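Local coordinates for protein beta-lactamase (PDB 3P09) that probably hydrolyses beta-lactam antibiotics, opening the four-membered ring to a substituted beta-amino acid, as a class A beta-lactamase would, at residues A[89-94]-A[130-135]; A[255-260]-A[279-284]. One frame throughout, in Å; residues are numbered along the deposited sequence.

Interaction 1 of 2, residues A[89-94]-A[130-135]; sequences IPINQD and SNILVR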
loop_
_atom_site.group_PDB
_atom_site.type_symbol
_atom_site.label_atom_id
_atom_site.label_comp_id
_atom_site.label_asym_id
_atom_site.label_seq_id
_atom_site.Cartn_x
_atom_site.Cartn_y
_atom_site.Cartn_z
ATOM N N ILE A 89 20.951 -10.723 4.902
ATOM C CA ILE A 89 21.349 -9.327 4.830
ATOM C C ILE A 89 21.713 -8.822 6.214
ATOM O O ILE A 89 20.897 -8.871 7.122
ATOM C CB ILE A 89 20.201 -8.420 4.313
ATOM C CG1 ILE A 89 19.560 -8.999 3.042
ATOM C CG2 ILE A 89 20.722 -7.012 4.072
ATOM C CD1 ILE A 89 20.557 -9.222 1.887
ATOM N N PRO A 90 22.948 -8.334 6.380
ATOM C CA PRO A 90 23.347 -7.677 7.629
ATOM C C PRO A 90 22.498 -6.441 7.924
ATOM O O PRO A 90 22.233 -5.646 7.028
ATOM C CB PRO A 90 24.798 -7.265 7.352
ATOM C CG PRO A 90 25.276 -8.253 6.347
ATOM C CD PRO A 90 24.084 -8.523 5.464
ATOM N N ILE A 91 22.052 -6.299 9.165
ATOM C CA ILE A 91 21.329 -5.103 9.579
ATOM C C ILE A 91 22.299 -4.235 10.375
ATOM O O ILE A 91 22.760 -4.642 11.437
ATOM C CB ILE A 91 20.110 -5.447 10.460
ATOM C CG1 ILE A 91 19.201 -6.449 9.743
ATOM C CG2 ILE A 91 19.338 -4.189 10.825
ATOM C CD1 ILE A 91 18.866 -6.061 8.321
ATOM N N ASN A 92 22.620 -3.056 9.849
ATOM C CA ASN A 92 23.582 -2.158 10.488
ATOM C C ASN A 92 22.886 -0.948 11.111
ATOM O O ASN A 92 21.793 -0.572 10.691
ATOM C CB ASN A 92 24.629 -1.694 9.465
ATOM C CG ASN A 92 25.358 -2.861 8.807
ATOM O OD1 ASN A 92 25.777 -3.804 9.479
ATOM N ND2 ASN A 92 25.496 -2.808 7.490
ATOM N N GLN A 93 23.526 -0.329 12.099
ATOM C CA GLN A 93 22.931 0.809 12.792
ATOM C C GLN A 93 22.594 1.928 11.818
ATOM O O GLN A 93 21.549 2.559 11.924
ATOM C CB GLN A 93 23.870 1.345 13.881
ATOM C CG GLN A 93 23.191 2.339 14.818
ATOM C CD GLN A 93 22.005 1.727 15.558
ATOM O OE1 GLN A 93 20.872 2.193 15.428
ATOM N NE2 GLN A 93 22.263 0.686 16.342
ATOM N N ASP A 94 23.483 2.161 10.861
ATOM C CA ASP A 94 23.268 3.208 9.872
ATOM C C ASP A 94 22.071 2.905 8.962
ATOM O O ASP A 94 21.560 3.788 8.293
ATOM C CB ASP A 94 24.539 3.449 9.054
ATOM C CG ASP A 94 25.055 2.189 8.388
ATOM O OD1 ASP A 94 26.292 2.028 8.311
ATOM O OD2 ASP A 94 24.232 1.362 7.935
ATOM N N SER A 130 12.519 -1.223 4.444
ATOM C CA SER A 130 12.184 -0.757 3.100
ATOM C C SER A 130 13.396 -0.200 2.384
ATOM O O SER A 130 13.615 -0.486 1.210
ATOM C CB SER A 130 11.122 0.344 3.159
ATOM O OG SER A 130 9.935 -0.158 3.725
ATOM N N ASN A 131 14.171 0.630 3.076
ATOM C CA ASN A 131 15.339 1.229 2.429
ATOM C C ASN A 131 16.364 0.154 2.058
ATOM O O ASN A 131 17.004 0.230 1.014
ATOM C CB ASN A 131 15.974 2.321 3.313
ATOM C CG ASN A 131 15.145 3.610 3.352
ATOM O OD1 ASN A 131 14.130 3.733 2.667
ATOM N ND2 ASN A 131 15.578 4.569 4.162
ATOM N N ILE A 132 16.511 -0.850 2.917
ATOM C CA ILE A 132 17.410 -1.974 2.632
ATOM C C ILE A 132 16.964 -2.717 1.370
ATOM O O ILE A 132 17.780 -3.060 0.510
ATOM C CB ILE A 132 17.482 -2.953 3.826
ATOM C CG1 ILE A 132 18.221 -2.299 5.004
ATOM C CG2 ILE A 132 18.155 -4.266 3.412
ATOM C CD1 ILE A 132 18.119 -3.059 6.291
ATOM N N LEU A 133 15.660 -2.943 1.244
ATOM C CA LEU A 133 15.137 -3.675 0.096
ATOM C C LEU A 133 15.366 -2.919 -1.205
ATOM O O LEU A 133 15.735 -3.521 -2.220
ATOM C CB LEU A 133 13.648 -3.981 0.279
ATOM C CG LEU A 133 13.348 -5.042 1.355
ATOM C CD1 LEU A 133 11.870 -5.169 1.561
ATOM C CD2 LEU A 133 13.939 -6.409 0.973
ATOM N N VAL A 134 15.151 -1.605 -1.168
ATOM C CA VAL A 134 15.404 -0.753 -2.332
ATOM C C VAL A 134 16.863 -0.900 -2.757
ATOM O O VAL A 134 17.164 -1.069 -3.934
ATOM C CB VAL A 134 15.110 0.740 -2.030
ATOM C CG1 VAL A 134 15.746 1.649 -3.093
ATOM C CG2 VAL A 134 13.619 0.984 -1.932
ATOM N N ARG A 135 17.766 -0.858 -1.784
ATOM C CA ARG A 135 19.180 -1.044 -2.073
ATOM C C ARG A 135 19.455 -2.434 -2.650
ATOM O O ARG A 135 20.133 -2.566 -3.659
ATOM C CB ARG A 135 20.016 -0.819 -0.810
ATOM C CG ARG A 135 21.525 -0.874 -1.054
ATOM C CD ARG A 135 22.290 -0.879 0.254
ATOM N NE ARG A 135 22.062 -2.122 0.982
ATOM C CZ ARG A 135 21.895 -2.206 2.299
ATOM N NH1 ARG A 135 21.924 -1.116 3.056
ATOM N NH2 ARG A 135 21.695 -3.386 2.860
HETATM O O HOH W 1 22.547 -3.459 5.450
#
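Ile132 spreads its two branches toward segment 89-94, and each meets a different isoleucine. Its CG2 lies 3.8 Å from CG2 of Ile89, the two side chains running alongside with opposite headings. The longer branch comes across Ile91 nearly perpendicular to it, CD1 of Ile132 reaching CD1 of Ile91 at 3.7 Å. This division follows from chi1 of Ile132 (-70°), which sets CG2 anti to the backbone N and CG1 anti to the carbonyl carbon.

The polar share passes through Arg135, one helical turn on. No direct hydrogen bond joins the segments; a water bridges them, donating to O of Pro90 at 2.7 Å and accepting from NH2 of Arg135 at 2.7 Å. The same NH2 lies 3.9 Å from CG2 of Ile89, which abuts the guanidinium at its edge. NH1 forms a salt bridge with Asp95, helping to fix the rotation of the group.

In the mainly helical domain of the class A beta-lactamase fold, helix 127-137 thus packs against strand 88-90, paired antiparallel with strand 112-114 in a small peripheral sheet. Ile89 bonds through its backbone to Leu113, and Ile91, just beyond, to Gly110 and Lys111. Leu118 of helix 115-123 touches Ile89 and Leu133.

Interaction 2 of 2, residues A[255-260]-A[279-284]; sequences LGILYT and KLIAND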
loop_
_atom_site.group_PDB
_atom_site.type_symbol
_atom_site.label_atom_id
_atom_site.label_comp_id
_atom_site.label_asym_id
_atom_site.label_seq_id
_atom_site.Cartn_x
_atom_site.Cartn_y
_atom_site.Cartn_z
ATOM N N LEU A 255 -9.356 -3.149 -3.144
ATOM C CA LEU A 255 -9.985 -1.884 -2.814
ATOM C C LEU A 255 -8.910 -0.921 -2.359
ATOM O O LEU A 255 -8.172 -1.216 -1.425
ATOM C CB LEU A 255 -11.015 -2.083 -1.698
ATOM C CG LEU A 255 -11.544 -0.826 -1.017
ATOM C CD1 LEU A 255 -12.259 0.100 -2.015
ATOM C CD2 LEU A 255 -12.469 -1.220 0.124
ATOM N N GLY A 256 -8.810 0.213 -3.040
ATOM C CA GLY A 256 -7.898 1.277 -2.635
ATOM C C GLY A 256 -8.705 2.480 -2.187
ATOM O O GLY A 256 -9.644 2.879 -2.878
ATOM N N ILE A 257 -8.366 3.036 -1.024
ATOM C CA ILE A 257 -8.974 4.275 -0.540
ATOM C C ILE A 257 -7.855 5.228 -0.134
ATOM O O ILE A 257 -7.060 4.909 0.757
ATOM C CB ILE A 257 -9.894 4.024 0.674
ATOM C CG1 ILE A 257 -10.975 2.994 0.335
ATOM C CG2 ILE A 257 -10.508 5.327 1.142
ATOM C CD1 ILE A 257 -11.869 2.625 1.512
ATOM N N LEU A 258 -7.762 6.370 -0.819
ATOM C CA LEU A 258 -6.700 7.337 -0.558
ATOM C C LEU A 258 -7.360 8.639 -0.136
ATOM O O LEU A 258 -8.423 9.005 -0.652
ATOM C CB LEU A 258 -5.840 7.562 -1.803
ATOM C CG LEU A 258 -5.452 6.279 -2.572
ATOM C CD1 LEU A 258 -4.625 6.628 -3.804
ATOM C CD2 LEU A 258 -4.694 5.286 -1.716
ATOM N N TYR A 259 -6.751 9.336 0.810
ATOM C CA TYR A 259 -7.345 10.574 1.296
ATOM C C TYR A 259 -6.247 11.604 1.460
ATOM O O TYR A 259 -5.177 11.282 1.968
ATOM C CB TYR A 259 -8.093 10.366 2.628
ATOM C CG TYR A 259 -8.538 11.672 3.226
ATOM C CD1 TYR A 259 -9.591 12.379 2.667
ATOM C CD2 TYR A 259 -7.885 12.226 4.330
ATOM C CE1 TYR A 259 -9.985 13.607 3.185
ATOM C CE2 TYR A 259 -8.285 13.453 4.860
ATOM C CZ TYR A 259 -9.336 14.137 4.278
ATOM O OH TYR A 259 -9.748 15.359 4.780
ATOM N N THR A 260 -6.501 12.830 1.016
ATOM C CA THR A 260 -5.554 13.910 1.243
ATOM C C THR A 260 -6.275 15.249 1.265
ATOM O O THR A 260 -7.348 15.404 0.668
ATOM C CB THR A 260 -4.421 13.915 0.173
ATOM O OG1 THR A 260 -3.353 14.771 0.593
ATOM C CG2 THR A 260 -4.941 14.373 -1.172
ATOM N N LYS A 279 -17.143 1.562 4.896
ATOM C CA LYS A 279 -18.434 1.034 5.334
ATOM C C LYS A 279 -19.467 1.182 4.219
ATOM O O LYS A 279 -20.296 0.291 3.991
ATOM C CB LYS A 279 -18.903 1.750 6.601
ATOM C CG LYS A 279 -20.243 1.258 7.138
ATOM C CD LYS A 279 -20.242 -0.260 7.277
ATOM C CE LYS A 279 -21.176 -0.718 8.385
ATOM N NZ LYS A 279 -20.648 -0.315 9.721
ATOM N N LEU A 280 -19.415 2.319 3.529
ATOM C CA LEU A 280 -20.289 2.551 2.392
ATOM C C LEU A 280 -20.046 1.457 1.376
ATOM O O LEU A 280 -20.973 0.898 0.801
ATOM C CB LEU A 280 -20.000 3.911 1.763
ATOM C CG LEU A 280 -20.464 5.111 2.589
ATOM C CD1 LEU A 280 -19.904 6.414 2.041
ATOM C CD2 LEU A 280 -21.989 5.151 2.629
ATOM N N ILE A 281 -18.781 1.145 1.166
ATOM C CA ILE A 281 -18.421 0.180 0.146
ATOM C C ILE A 281 -18.863 -1.222 0.550
ATOM O O ILE A 281 -19.427 -1.971 -0.257
ATOM C CB ILE A 281 -16.925 0.242 -0.141
ATOM C CG1 ILE A 281 -16.618 1.580 -0.838
ATOM C CG2 ILE A 281 -16.510 -0.921 -1.016
ATOM C CD1 ILE A 281 -15.186 2.029 -0.742
ATOM N N ALA A 282 -18.621 -1.566 1.811
ATOM C CA ALA A 282 -19.014 -2.872 2.325
ATOM C C ALA A 282 -20.520 -3.067 2.169
ATOM O O ALA A 282 -20.975 -4.146 1.796
ATOM C CB ALA A 282 -18.595 -3.028 3.797
ATOM N N ASN A 283 -21.288 -2.024 2.470
ATOM C CA ASN A 283 -22.739 -2.090 2.340
ATOM C C ASN A 283 -23.163 -2.326 0.893
ATOM O O ASN A 283 -24.084 -3.101 0.620
ATOM C CB ASN A 283 -23.388 -0.809 2.856
ATOM C CG ASN A 283 -23.325 -0.689 4.368
ATOM O OD1 ASN A 283 -23.054 -1.664 5.071
ATOM N ND2 ASN A 283 -23.590 0.509 4.873
ATOM N N ASP A 284 -22.483 -1.651 -0.030
ATOM C CA ASP A 284 -22.806 -1.761 -1.447
ATOM C C ASP A 284 -22.456 -3.144 -1.983
ATOM O O ASP A 284 -23.246 -3.760 -2.692
ATOM C CB ASP A 284 -22.091 -0.678 -2.251
ATOM C CG ASP A 284 -22.721 -0.458 -3.614
ATOM O OD1 ASP A 284 -23.966 -0.331 -3.683
ATOM O OD2 ASP A 284 -21.976 -0.422 -4.614
#
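A purely apolar helix-on-sheet contact joins the C-terminal helix to the five-stranded antiparallel sheet of the alpha/beta domain, a hallmark of the class A beta-lactamase fold. Helix 271-289 lies against one face of that sheet, and strand 253-260 is its central strand, bonded through the backbone to strand 38-44 on one edge and to strand 239-246 on the other. Between the two segments no hydrogen bond forms. The union rests on three buried aliphatic side chains, and their backbones keep well apart: the nearest CA atoms, those of Leu255 and Ile281, are 9.2 Å from each other, a gap bridged by side chains meeting end to end.

On the strand, Leu255 and Ile257 are two residues apart and therefore rise from the same face, both with their CB directed at the helix. Gly256, between them, belongs to the backbone ladder, bonded to Tyr42. Within 279-284, Ile281 alone meets the pair, its longer branch directed at the sheet.

Neighbours close the sides of this junction. Ile41, on the adjacent strand 38-44, touches both Ile257 and Ile281, and Phe28 of helix 24-35 packs against Ile281, so the N-terminal and C-terminal helices share the same face of the sheet. Ile274 and Ala278, earlier in helix 271-289, continue the cover over Ile257.

The extended branch of Ile281 (chi2 159°) carries CD1 far enough from the helix to serve both strand residues. Each approach is tip to tip: CD1 of Ile281 stands 3.7 Å from CD1 of Leu255 and 4.1 Å from CD1 of Ile257.

From the N terminus, the chain first lays down helix 24-35 and strands 38-44 and 53-54, then leaves the sheet for the mainly helical part of the molecule. There interaction 1 closes a loop of 35 residues, including strand 112-114 and helix 115-123, by returning helix 127-137 to strand 88-90. The chain later re-enters the five-stranded sheet, and interaction 2 closes a shorter loop of 18 residues, the last eight already in helix 271-289, between segment 255-260 of the central strand and segment 279-284. The loops neither nest nor cross, since the first is complete before the second begins. The contact centres are 34 Å apart, on opposite sides of the chain's centre, with nearest atoms about 17 Å apart.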